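Local coordinates for protein membrane-bound lytic murein transglycosylase (Agrobacterium tumefaciens, PDB 2PNW) that probably cleaves the glycan strands of peptidoglycan as a lytic transglycosylase, leaving 1,6-anhydromuramoyl ends, at residues Pro305-Leu310 against Gly335-Gly340; Arg285-Asp290 against Phe300-Pro305; Pro273-Ala276 against Pro280-Ala283. One frame throughout, in Å; residues are numbered along the deposited sequence.

Overall arrangement
All three contacts meet around strand 334-341 and its neighbour 286-288. Contacts 1 and 2 lie closest together, their centres about 8 Å apart: they share Pro305, and strand 334-341 of contact 1 pairs antiparallel with strand 286-288 of contact 2, with probable backbone hydrogen bonds from Ala288 N to Asp336 O (2.8 Å) and from Phe338 N to Ala286 O (2.9 Å). Contact 3 has its centre about 16 Å from that of contact 1 and about 14 Å from that of contact 2. It packs on Phe338, whose CZ is 3.5 Å from Pro273 CD. Ile337 and Phe338 thus join strand 334-341 to different partners, Ile337 to the 305-310 loop and Phe338 to the 273-283 loop.

Contact 1 of 3, residues Pro305-Leu310 against Gly335-Gly340; sequences PTLTHL and GDIFTG
Leu310 and Ile337 bury the most surface here, and they meet through methyl groups: Leu310 CD1 lies 4.3 Å from Ile337 CG2. The other methyl of the leucine, CD2, comes to the same distance, 4.3 Å, from Thr339 CG2, so the fork of Leu310 spans two residues of the strand whose side chains leave it toward the loop. Ile337 likewise divides its two branches. With CG1 anti to the carbonyl carbon (chi1 -64°), its longer arm runs out to Leu307 while CG2 is left for Leu310. At the end of that arm CD1 meets Leu307 CD2 tip to tip at 3.9 Å, the closest approach between the two segments.

The 305-310 loop leaves strand 299-304 and leads to strand 316-324, whereas 335-340 belongs to strand 334-341. Both fall in the 3D domain, a family related to the double-psi beta-barrels; consistent with such a barrel, the loop covers apolar side chains of strand 334-341. Phe316 completes the apolar cluster, touching Leu307, Leu310 and Ile337, and Met320 and Val98 also reach Ile337. A backbone hydrogen bond between Leu307 and Phe316 ties the loop to the next strand.

Thr339 divides its side chain between two surroundings. Its methyl faces Leu310, while OG1 donates a hydrogen bond to the carbonyl O of Ala345 in helix 343-350 and has a weaker one with Phe101 O. Between the segments themselves there is no hydrogen bond. The same helix receives the loop at His309, whose NE2 bonds to Leu348 O.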
ATOM      1  N   PRO A 305     -19.167   3.542   8.248  1.00 32.18           N
ATOM      2  CA  PRO A 305     -20.060   4.653   8.569  1.00 32.77           C
ATOM      3  C   PRO A 305     -19.490   5.655   9.590  1.00 32.75           C
ATOM      4  O   PRO A 305     -19.835   6.831   9.526  1.00 33.52           O
ATOM      5  CB  PRO A 305     -21.325   3.946   9.083  1.00 32.94           C
ATOM      6  CG  PRO A 305     -20.859   2.649   9.593  1.00 32.73           C
ATOM      7  CD  PRO A 305     -19.738   2.245   8.666  1.00 32.18           C
ATOM      8  N   THR A 306     -18.615   5.216  10.489  1.00 33.04           N
ATOM      9  CA  THR A 306     -17.942   6.155  11.418  1.00 33.19           C
ATOM     10  C   THR A 306     -16.870   7.025  10.737  1.00 33.03           C
ATOM     11  O   THR A 306     -16.372   7.993  11.328  1.00 32.58           O
ATOM     12  CB  THR A 306     -17.323   5.451  12.656  1.00 32.97           C
ATOM     13  OG1 THR A 306     -16.268   4.563  12.257  1.00 33.99           O
ATOM     14  CG2 THR A 306     -18.373   4.685  13.444  1.00 33.70           C
ATOM     15  N   LEU A 307     -16.513   6.679   9.498  1.00 32.46           N
ATOM     16  CA  LEU A 307     -15.504   7.435   8.752  1.00 31.40           C
ATOM     17  C   LEU A 307     -16.186   8.471   7.874  1.00 31.94           C
ATOM     18  O   LEU A 307     -16.786   8.133   6.842  1.00 31.90           O
ATOM     19  CB  LEU A 307     -14.656   6.485   7.905  1.00 31.80           C
ATOM     20  CG  LEU A 307     -13.567   7.052   6.987  1.00 30.94           C
ATOM     21  CD1 LEU A 307     -12.514   7.833   7.760  1.00 31.47           C
ATOM     22  CD2 LEU A 307     -12.930   5.876   6.223  1.00 30.34           C
ATOM     23  N   THR A 308     -16.080   9.736   8.281  1.00 31.74           N
ATOM     24  CA  THR A 308     -16.847  10.813   7.666  1.00 32.18           C
ATOM     25  C   THR A 308     -15.999  11.884   7.006  1.00 31.91           C
ATOM     26  O   THR A 308     -16.493  12.610   6.152  1.00 32.09           O
ATOM     27  CB  THR A 308     -17.792  11.479   8.694  1.00 32.61           C
ATOM     28  OG1 THR A 308     -17.020  11.975   9.800  1.00 34.02           O
ATOM     29  CG2 THR A 308     -18.794  10.464   9.213  1.00 33.37           C
ATOM     30  N   HIS A 309     -14.719  11.971   7.372  1.00 31.74           N
ATOM     31  CA  HIS A 309     -13.892  13.082   6.912  1.00 32.20           C
ATOM     32  C   HIS A 309     -13.314  12.927   5.505  1.00 32.49           C
ATOM     33  O   HIS A 309     -12.654  13.842   5.007  1.00 32.55           O
ATOM     34  CB  HIS A 309     -12.820  13.461   7.952  1.00 32.52           C
ATOM     35  CG  HIS A 309     -11.667  12.509   8.030  1.00 32.39           C
ATOM     36  ND1 HIS A 309     -11.709  11.353   8.773  1.00 32.61           N
ATOM     37  CD2 HIS A 309     -10.423  12.571   7.500  1.00 34.11           C
ATOM     38  CE1 HIS A 309     -10.548  10.725   8.681  1.00 33.65           C
ATOM     39  NE2 HIS A 309      -9.747  11.449   7.919  1.00 33.82           N
ATOM     40  N   LEU A 310     -13.586  11.788   4.861  1.00 32.53           N
ATOM     41  CA  LEU A 310     -13.251  11.615   3.438  1.00 33.27           C
ATOM     42  C   LEU A 310     -14.466  11.859   2.529  1.00 34.23           C
ATOM     43  O   LEU A 310     -14.374  11.726   1.311  1.00 33.91           O
ATOM     44  CB  LEU A 310     -12.654  10.221   3.164  1.00 32.64           C
ATOM     45  CG  LEU A 310     -11.518   9.747   4.072  1.00 32.41           C
ATOM     46  CD1 LEU A 310     -11.003   8.383   3.634  1.00 29.99           C
ATOM     47  CD2 LEU A 310     -10.388  10.775   4.083  1.00 31.63           C
ATOM     48  N   GLY A 335      -7.955  -3.286   5.373  1.00 22.51           N
ATOM     49  CA  GLY A 335      -7.592  -2.475   4.208  1.00 22.56           C
ATOM     50  C   GLY A 335      -6.940  -1.153   4.524  1.00 23.20           C
ATOM     51  O   GLY A 335      -7.096  -0.600   5.623  1.00 23.13           O
ATOM     52  N   ASP A 336      -6.194  -0.632   3.555  1.00 22.46           N
ATOM     53  CA  ASP A 336      -5.574   0.670   3.695  1.00 22.67           C
ATOM     54  C   ASP A 336      -6.080   1.485   2.508  1.00 21.55           C
ATOM     55  O   ASP A 336      -5.795   1.147   1.348  1.00 20.09           O
ATOM     56  CB  ASP A 336      -4.067   0.521   3.592  1.00 23.74           C
ATOM     57  CG  ASP A 336      -3.303   1.354   4.610  1.00 27.54           C
ATOM     58  OD1 ASP A 336      -3.910   2.058   5.421  1.00 31.70           O
ATOM     59  OD2 ASP A 336      -2.069   1.279   4.599  1.00 31.71           O
ATOM     60  N   ILE A 337      -6.808   2.555   2.804  1.00 20.79           N
ATOM     61  CA  ILE A 337      -7.418   3.422   1.782  1.00 20.22           C
ATOM     62  C   ILE A 337      -6.400   4.445   1.298  1.00 20.08           C
ATOM     63  O   ILE A 337      -5.818   5.185   2.103  1.00 18.95           O
ATOM     64  CB  ILE A 337      -8.643   4.202   2.367  1.00 21.27           C
ATOM     65  CG1 ILE A 337      -9.769   3.240   2.775  1.00 21.77           C
ATOM     66  CG2 ILE A 337      -9.131   5.285   1.395  1.00 20.07           C
ATOM     67  CD1 ILE A 337     -10.722   3.845   3.809  1.00 24.60           C
ATOM     68  N   PHE A 338      -6.169   4.479  -0.017  1.00 19.17           N
ATOM     69  CA  PHE A 338      -5.276   5.466  -0.606  1.00 19.27           C
ATOM     70  C   PHE A 338      -5.973   6.822  -0.731  1.00 19.48           C
ATOM     71  O   PHE A 338      -6.943   6.950  -1.468  1.00 19.51           O
ATOM     72  CB  PHE A 338      -4.787   5.025  -2.005  1.00 18.98           C
ATOM     73  CG  PHE A 338      -3.824   6.013  -2.644  1.00 18.54           C
ATOM     74  CD1 PHE A 338      -2.568   6.241  -2.067  1.00 18.39           C
ATOM     75  CD2 PHE A 338      -4.160   6.687  -3.827  1.00 16.65           C
ATOM     76  CE1 PHE A 338      -1.649   7.156  -2.650  1.00 18.82           C
ATOM     77  CE2 PHE A 338      -3.263   7.609  -4.426  1.00 16.72           C
ATOM     78  CZ  PHE A 338      -2.001   7.852  -3.824  1.00 17.83           C
ATOM     79  N   THR A 339      -5.480   7.841  -0.020  1.00 19.44           N
ATOM     80  CA  THR A 339      -6.168   9.139  -0.029  1.00 20.24           C
ATOM     81  C   THR A 339      -5.662  10.105  -1.085  1.00 20.91           C
ATOM     82  O   THR A 339      -6.311  11.133  -1.346  1.00 21.92           O
ATOM     83  CB  THR A 339      -6.119   9.857   1.343  1.00 20.34           C
ATOM     84  OG1 THR A 339      -4.767  10.101   1.683  1.00 21.41           O
ATOM     85  CG2 THR A 339      -6.786   9.042   2.435  1.00 19.11           C
ATOM     86  N   GLY A 340      -4.510   9.816  -1.688  1.00 19.65           N
ATOM     87  CA  GLY A 340      -3.957  10.712  -2.699  1.00 20.57           C
ATOM     88  C   GLY A 340      -2.526  11.108  -2.393  1.00 20.86           C
ATOM     89  O   GLY A 340      -1.832  10.417  -1.638  1.00 20.88           O
TER

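Contact 2 of 3, residues Arg285-Asp290 against Phe300-Pro305; sequences RALAVD and FFIHAP
Beside Val289, which packs on Phe300, the carboxylate of Asp290 is gripped by main-chain groups: OD1 accepts the N-H of Leu292 and, more weakly, that of Ile293, while OD2 accepts the N-H of Gly331. With these polar groups turned elsewhere, the contact itself is wholly apolar.

Its centre is Leu287. CG stands anti to the backbone N (chi1 -175°), and from there the CD2 methyl reaches between two residues of strand 299-304. It lies 4.0 Å from Phe300 CB, the leucine crossing the phenylalanine at about a right angle, and 4.0 Å from Ile302 CD1, which it meets tip to tip. Val289 comes over one face of the Phe300 ring, its CG1 4.4 Å from CE2, and the ring of His294 meets Phe300 edge-to-face.

Strands 286-288 and 299-304 both pair with strand 316-324, the first parallel and the second antiparallel, so this contact reaches across an intervening strand. Phe358 touches both Leu287 and Ile302, and Ile337 also packs on Leu287, consistent with the core of a double-psi beta-barrel. Since all four touching residues are buried and no hydrogen bond crosses, the contact probably rests on burial of hydrocarbon and van der Waals packing, while the hydrogen bonds that fix these strands run to their neighbours.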
ATOM      1  N   ARG A 285      -9.894   5.681  -4.357  1.00 20.03           N
ATOM      2  CA  ARG A 285     -10.506   4.504  -4.990  1.00 20.34           C
ATOM      3  C   ARG A 285      -9.615   3.259  -5.002  1.00 20.18           C
ATOM      4  O   ARG A 285     -10.051   2.208  -5.455  1.00 21.55           O
ATOM      5  CB  ARG A 285     -10.942   4.828  -6.429  1.00 21.28           C
ATOM      6  CG  ARG A 285     -12.087   5.853  -6.528  1.00 21.28           C
ATOM      7  CD  ARG A 285     -13.413   5.188  -6.222  1.00 21.60           C
ATOM      8  NE  ARG A 285     -14.449   6.198  -6.001  1.00 22.15           N
ATOM      9  CZ  ARG A 285     -15.746   5.928  -5.883  1.00 23.04           C
ATOM     10  NH1 ARG A 285     -16.184   4.674  -5.980  1.00 20.19           N
ATOM     11  NH2 ARG A 285     -16.604   6.930  -5.656  1.00 23.78           N
ATOM     12  N   ALA A 286      -8.364   3.390  -4.562  1.00 19.26           N
ATOM     13  CA  ALA A 286      -7.459   2.263  -4.456  1.00 19.18           C
ATOM     14  C   ALA A 286      -7.321   1.792  -3.013  1.00 19.55           C
ATOM     15  O   ALA A 286      -7.085   2.600  -2.095  1.00 19.41           O
ATOM     16  CB  ALA A 286      -6.077   2.628  -5.010  1.00 19.29           C
ATOM     17  N   LEU A 287      -7.415   0.478  -2.821  1.00 19.59           N
ATOM     18  CA  LEU A 287      -7.337  -0.111  -1.490  1.00 19.45           C
ATOM     19  C   LEU A 287      -6.155  -1.057  -1.457  1.00 19.42           C
ATOM     20  O   LEU A 287      -5.947  -1.808  -2.406  1.00 18.82           O
ATOM     21  CB  LEU A 287      -8.603  -0.915  -1.234  1.00 19.37           C
ATOM     22  CG  LEU A 287      -8.836  -1.560   0.139  1.00 20.93           C
ATOM     23  CD1 LEU A 287      -9.143  -0.499   1.209  1.00 22.45           C
ATOM     24  CD2 LEU A 287      -9.979  -2.556   0.038  1.00 20.39           C
ATOM     25  N   ALA A 288      -5.401  -1.044  -0.357  1.00 18.02           N
ATOM     26  CA  ALA A 288      -4.339  -2.032  -0.148  1.00 18.59           C
ATOM     27  C   ALA A 288      -4.959  -3.137   0.682  1.00 18.87           C
ATOM     28  O   ALA A 288      -5.782  -2.858   1.571  1.00 18.30           O
ATOM     29  CB  ALA A 288      -3.133  -1.426   0.554  1.00 18.65           C
ATOM     30  N   VAL A 289      -4.619  -4.375   0.347  1.00 18.42           N
ATOM     31  CA  VAL A 289      -5.258  -5.549   0.960  1.00 19.06           C
ATOM     32  C   VAL A 289      -4.177  -6.548   1.347  1.00 19.74           C
ATOM     33  O   VAL A 289      -3.006  -6.376   0.997  1.00 19.52           O
ATOM     34  CB  VAL A 289      -6.244  -6.219  -0.040  1.00 19.62           C
ATOM     35  CG1 VAL A 289      -7.354  -5.231  -0.429  1.00 18.67           C
ATOM     36  CG2 VAL A 289      -5.474  -6.722  -1.300  1.00 18.17           C
ATOM     37  N   ASP A 290      -4.578  -7.603   2.052  1.00 19.87           N
ATOM     38  CA  ASP A 290      -3.671  -8.681   2.432  1.00 21.46           C
ATOM     39  C   ASP A 290      -3.279  -9.483   1.199  1.00 21.26           C
ATOM     40  O   ASP A 290      -4.140 -10.106   0.575  1.00 21.34           O
ATOM     41  CB  ASP A 290      -4.372  -9.595   3.465  1.00 20.97           C
ATOM     42  CG  ASP A 290      -3.450 -10.654   4.058  1.00 25.48           C
ATOM     43  OD1 ASP A 290      -2.588 -11.179   3.336  1.00 27.42           O
ATOM     44  OD2 ASP A 290      -3.615 -10.972   5.267  1.00 26.58           O
ATOM     45  N   PHE A 300     -13.790  -4.060  -4.327  1.00 18.48           N
ATOM     46  CA  PHE A 300     -14.270  -4.205  -2.959  1.00 19.99           C
ATOM     47  C   PHE A 300     -15.155  -3.017  -2.662  1.00 20.16           C
ATOM     48  O   PHE A 300     -14.722  -1.874  -2.862  1.00 19.53           O
ATOM     49  CB  PHE A 300     -13.098  -4.167  -1.948  1.00 20.15           C
ATOM     50  CG  PHE A 300     -12.271  -5.437  -1.894  1.00 22.04           C
ATOM     51  CD1 PHE A 300     -12.381  -6.308  -0.808  1.00 23.96           C
ATOM     52  CD2 PHE A 300     -11.362  -5.743  -2.906  1.00 20.83           C
ATOM     53  CE1 PHE A 300     -11.598  -7.479  -0.741  1.00 22.46           C
ATOM     54  CE2 PHE A 300     -10.598  -6.928  -2.873  1.00 19.88           C
ATOM     55  CZ  PHE A 300     -10.704  -7.785  -1.780  1.00 20.31           C
ATOM     56  N   PHE A 301     -16.373  -3.274  -2.168  1.00 20.60           N
ATOM     57  CA  PHE A 301     -17.212  -2.187  -1.647  1.00 20.93           C
ATOM     58  C   PHE A 301     -16.971  -2.063  -0.146  1.00 21.72           C
ATOM     59  O   PHE A 301     -17.127  -3.045   0.593  1.00 22.32           O
ATOM     60  CB  PHE A 301     -18.698  -2.423  -1.950  1.00 20.55           C
ATOM     61  CG  PHE A 301     -19.573  -1.220  -1.630  1.00 20.90           C
ATOM     62  CD1 PHE A 301     -19.722  -0.185  -2.539  1.00 22.39           C
ATOM     63  CD2 PHE A 301     -20.238  -1.140  -0.407  1.00 20.60           C
ATOM     64  CE1 PHE A 301     -20.508   0.939  -2.229  1.00 23.78           C
ATOM     65  CE2 PHE A 301     -21.015  -0.039  -0.096  1.00 20.89           C
ATOM     66  CZ  PHE A 301     -21.166   0.993  -1.006  1.00 21.31           C
ATOM     67  N   ILE A 302     -16.572  -0.871   0.298  1.00 22.27           N
ATOM     68  CA  ILE A 302     -16.165  -0.666   1.679  1.00 22.72           C
ATOM     69  C   ILE A 302     -17.159   0.278   2.328  1.00 24.22           C
ATOM     70  O   ILE A 302     -17.411   1.366   1.806  1.00 24.34           O
ATOM     71  CB  ILE A 302     -14.720  -0.093   1.781  1.00 23.38           C
ATOM     72  CG1 ILE A 302     -13.709  -1.007   1.049  1.00 21.03           C
ATOM     73  CG2 ILE A 302     -14.329   0.177   3.242  1.00 22.33           C
ATOM     74  CD1 ILE A 302     -13.669  -2.417   1.582  1.00 18.71           C
ATOM     75  N   HIS A 303     -17.753  -0.165   3.433  1.00 25.58           N
ATOM     76  CA  HIS A 303     -18.726   0.640   4.169  1.00 27.07           C
ATOM     77  C   HIS A 303     -18.190   0.910   5.573  1.00 28.10           C
ATOM     78  O   HIS A 303     -18.088  -0.016   6.385  1.00 27.85           O
ATOM     79  CB  HIS A 303     -20.085  -0.077   4.237  1.00 27.71           C
ATOM     80  CG  HIS A 303     -21.130   0.687   4.991  1.00 28.29           C
ATOM     81  ND1 HIS A 303     -21.940   0.100   5.942  1.00 31.46           N
ATOM     82  CD2 HIS A 303     -21.484   1.992   4.951  1.00 30.60           C
ATOM     83  CE1 HIS A 303     -22.758   1.008   6.447  1.00 30.58           C
ATOM     84  NE2 HIS A 303     -22.499   2.167   5.866  1.00 32.70           N
ATOM     85  N   ALA A 304     -17.839   2.170   5.842  1.00 28.60           N
ATOM     86  CA  ALA A 304     -17.243   2.560   7.124  1.00 29.98           C
ATOM     87  C   ALA A 304     -17.994   3.774   7.634  1.00 30.80           C
ATOM     88  O   ALA A 304     -17.540   4.907   7.454  1.00 30.91           O
ATOM     89  CB  ALA A 304     -15.735   2.863   6.974  1.00 29.67           C
ATOM     90  N   PRO A 305     -19.167   3.542   8.248  1.00 32.18           N
ATOM     91  CA  PRO A 305     -20.060   4.653   8.569  1.00 32.77           C
ATOM     92  C   PRO A 305     -19.490   5.655   9.590  1.00 32.75           C
ATOM     93  O   PRO A 305     -19.835   6.831   9.526  1.00 33.52           O
ATOM     94  CB  PRO A 305     -21.325   3.946   9.083  1.00 32.94           C
ATOM     95  CG  PRO A 305     -20.859   2.649   9.593  1.00 32.73           C
ATOM     96  CD  PRO A 305     -19.738   2.245   8.666  1.00 32.18           C
TER

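Contact 3 of 3, residues Pro273-Ala276 against Pro280-Ala283; sequences PIAA and PLVA
The flat peptide group joining Pro273 to Ile274 meets Leu281 through its carbonyl oxygen. Leu281 N donates to Pro273 O over 2.9 Å with an N-H...O angle of 157°. The donor comes in tilted 32° from the carbonyl plane. The same oxygen has a CA-H...O contact with Pro280 CA at 3.4 Å, so two neighbouring residues converge on it. Pro273 CD lies 4.1 Å from Leu281 CB, ring and leucine crossing at about a right angle. Pro280 has Ile274 alongside, the two side chains pointing the same way, with Ile274 CD1 3.5 Å from Pro280 N and 3.7 Å from Pro280 CG. Leu281 keeps CG beside its backbone N (chi1 -60°), which carries CD2 to 3.8 Å from Ala275 CB.

Pro273 and Leu281 also pack on Phe338 of strand 334-341, and Ala275 touches Asp324. Outside the segment pair, Thr205 OG1 donates to Ile274 O, and Ala276 N bonds to Asp324 OD1. Ile274 and Pro280 form a single, isolated beta bridge, which draws together the two limbs of the loop that leads into strand 286-288.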
ATOM      1  N   PRO A 273       0.893   6.930  -7.502  1.00 20.29           N
ATOM      2  CA  PRO A 273       2.123   6.177  -7.676  1.00 20.10           C
ATOM      3  C   PRO A 273       1.827   4.740  -8.151  1.00 19.17           C
ATOM      4  O   PRO A 273       0.716   4.228  -7.929  1.00 18.41           O
ATOM      5  CB  PRO A 273       2.690   6.126  -6.259  1.00 19.99           C
ATOM      6  CG  PRO A 273       1.476   6.179  -5.376  1.00 19.49           C
ATOM      7  CD  PRO A 273       0.537   7.101  -6.080  1.00 20.88           C
ATOM      8  N   ILE A 274       2.811   4.106  -8.783  1.00 18.54           N
ATOM      9  CA  ILE A 274       2.690   2.684  -9.154  1.00 18.83           C
ATOM     10  C   ILE A 274       2.889   1.935  -7.844  1.00 20.05           C
ATOM     11  O   ILE A 274       3.752   2.334  -7.035  1.00 21.58           O
ATOM     12  CB  ILE A 274       3.833   2.283 -10.145  1.00 19.53           C
ATOM     13  CG1 ILE A 274       3.822   3.148 -11.413  1.00 20.07           C
ATOM     14  CG2 ILE A 274       3.811   0.763 -10.460  1.00 18.39           C
ATOM     15  CD1 ILE A 274       2.484   3.194 -12.114  1.00 22.42           C
ATOM     16  N   ALA A 275       2.115   0.878  -7.614  1.00 18.38           N
ATOM     17  CA  ALA A 275       2.287   0.081  -6.403  1.00 18.42           C
ATOM     18  C   ALA A 275       2.278  -1.416  -6.714  1.00 17.88           C
ATOM     19  O   ALA A 275       2.725  -1.830  -7.796  1.00 16.65           O
ATOM     20  CB  ALA A 275       1.258   0.461  -5.337  1.00 17.84           C
ATOM     21  N   ALA A 276       1.802  -2.229  -5.775  1.00 18.54           N
ATOM     22  CA  ALA A 276       2.066  -3.676  -5.860  1.00 18.69           C
ATOM     23  C   ALA A 276       1.322  -4.354  -7.016  1.00 18.45           C
ATOM     24  O   ALA A 276       1.774  -5.378  -7.527  1.00 18.07           O
ATOM     25  CB  ALA A 276       1.759  -4.381  -4.505  1.00 18.76           C
ATOM     26  N   PRO A 280      -0.966   2.602 -11.672  1.00 17.38           N
ATOM     27  CA  PRO A 280      -1.083   3.804 -10.820  1.00 17.71           C
ATOM     28  C   PRO A 280      -2.258   3.701  -9.868  1.00 17.36           C
ATOM     29  O   PRO A 280      -3.344   3.230 -10.246  1.00 17.78           O
ATOM     30  CB  PRO A 280      -1.336   4.934 -11.818  1.00 18.05           C
ATOM     31  CG  PRO A 280      -0.864   4.376 -13.172  1.00 19.93           C
ATOM     32  CD  PRO A 280      -1.097   2.912 -13.115  1.00 17.56           C
ATOM     33  N   LEU A 281      -2.054   4.139  -8.633  1.00 17.59           N
ATOM     34  CA  LEU A 281      -3.156   4.214  -7.678  1.00 17.77           C
ATOM     35  C   LEU A 281      -4.089   5.366  -8.014  1.00 18.39           C
ATOM     36  O   LEU A 281      -3.699   6.316  -8.685  1.00 19.32           O
ATOM     37  CB  LEU A 281      -2.602   4.392  -6.254  1.00 18.15           C
ATOM     38  CG  LEU A 281      -1.680   3.257  -5.786  1.00 16.18           C
ATOM     39  CD1 LEU A 281      -1.416   3.404  -4.284  1.00 19.60           C
ATOM     40  CD2 LEU A 281      -2.226   1.877  -6.098  1.00 17.81           C
ATOM     41  N   VAL A 282      -5.317   5.297  -7.533  1.00 18.29           N
ATOM     42  CA  VAL A 282      -6.306   6.349  -7.825  1.00 19.27           C
ATOM     43  C   VAL A 282      -6.779   6.860  -6.470  1.00 19.39           C
ATOM     44  O   VAL A 282      -7.313   6.076  -5.668  1.00 19.08           O
ATOM     45  CB  VAL A 282      -7.534   5.765  -8.555  1.00 19.83           C
ATOM     46  CG1 VAL A 282      -8.594   6.867  -8.795  1.00 21.04           C
ATOM     47  CG2 VAL A 282      -7.114   5.090  -9.890  1.00 20.40           C
ATOM     48  N   ALA A 283      -6.568   8.152  -6.215  1.00 19.61           N
ATOM     49  CA  ALA A 283      -6.950   8.749  -4.937  1.00 20.04           C
ATOM     50  C   ALA A 283      -8.390   8.431  -4.590  1.00 20.42           C
ATOM     51  O   ALA A 283      -9.294   8.652  -5.412  1.00 19.94           O
ATOM     52  CB  ALA A 283      -6.739  10.277  -4.976  1.00 20.98           C
TER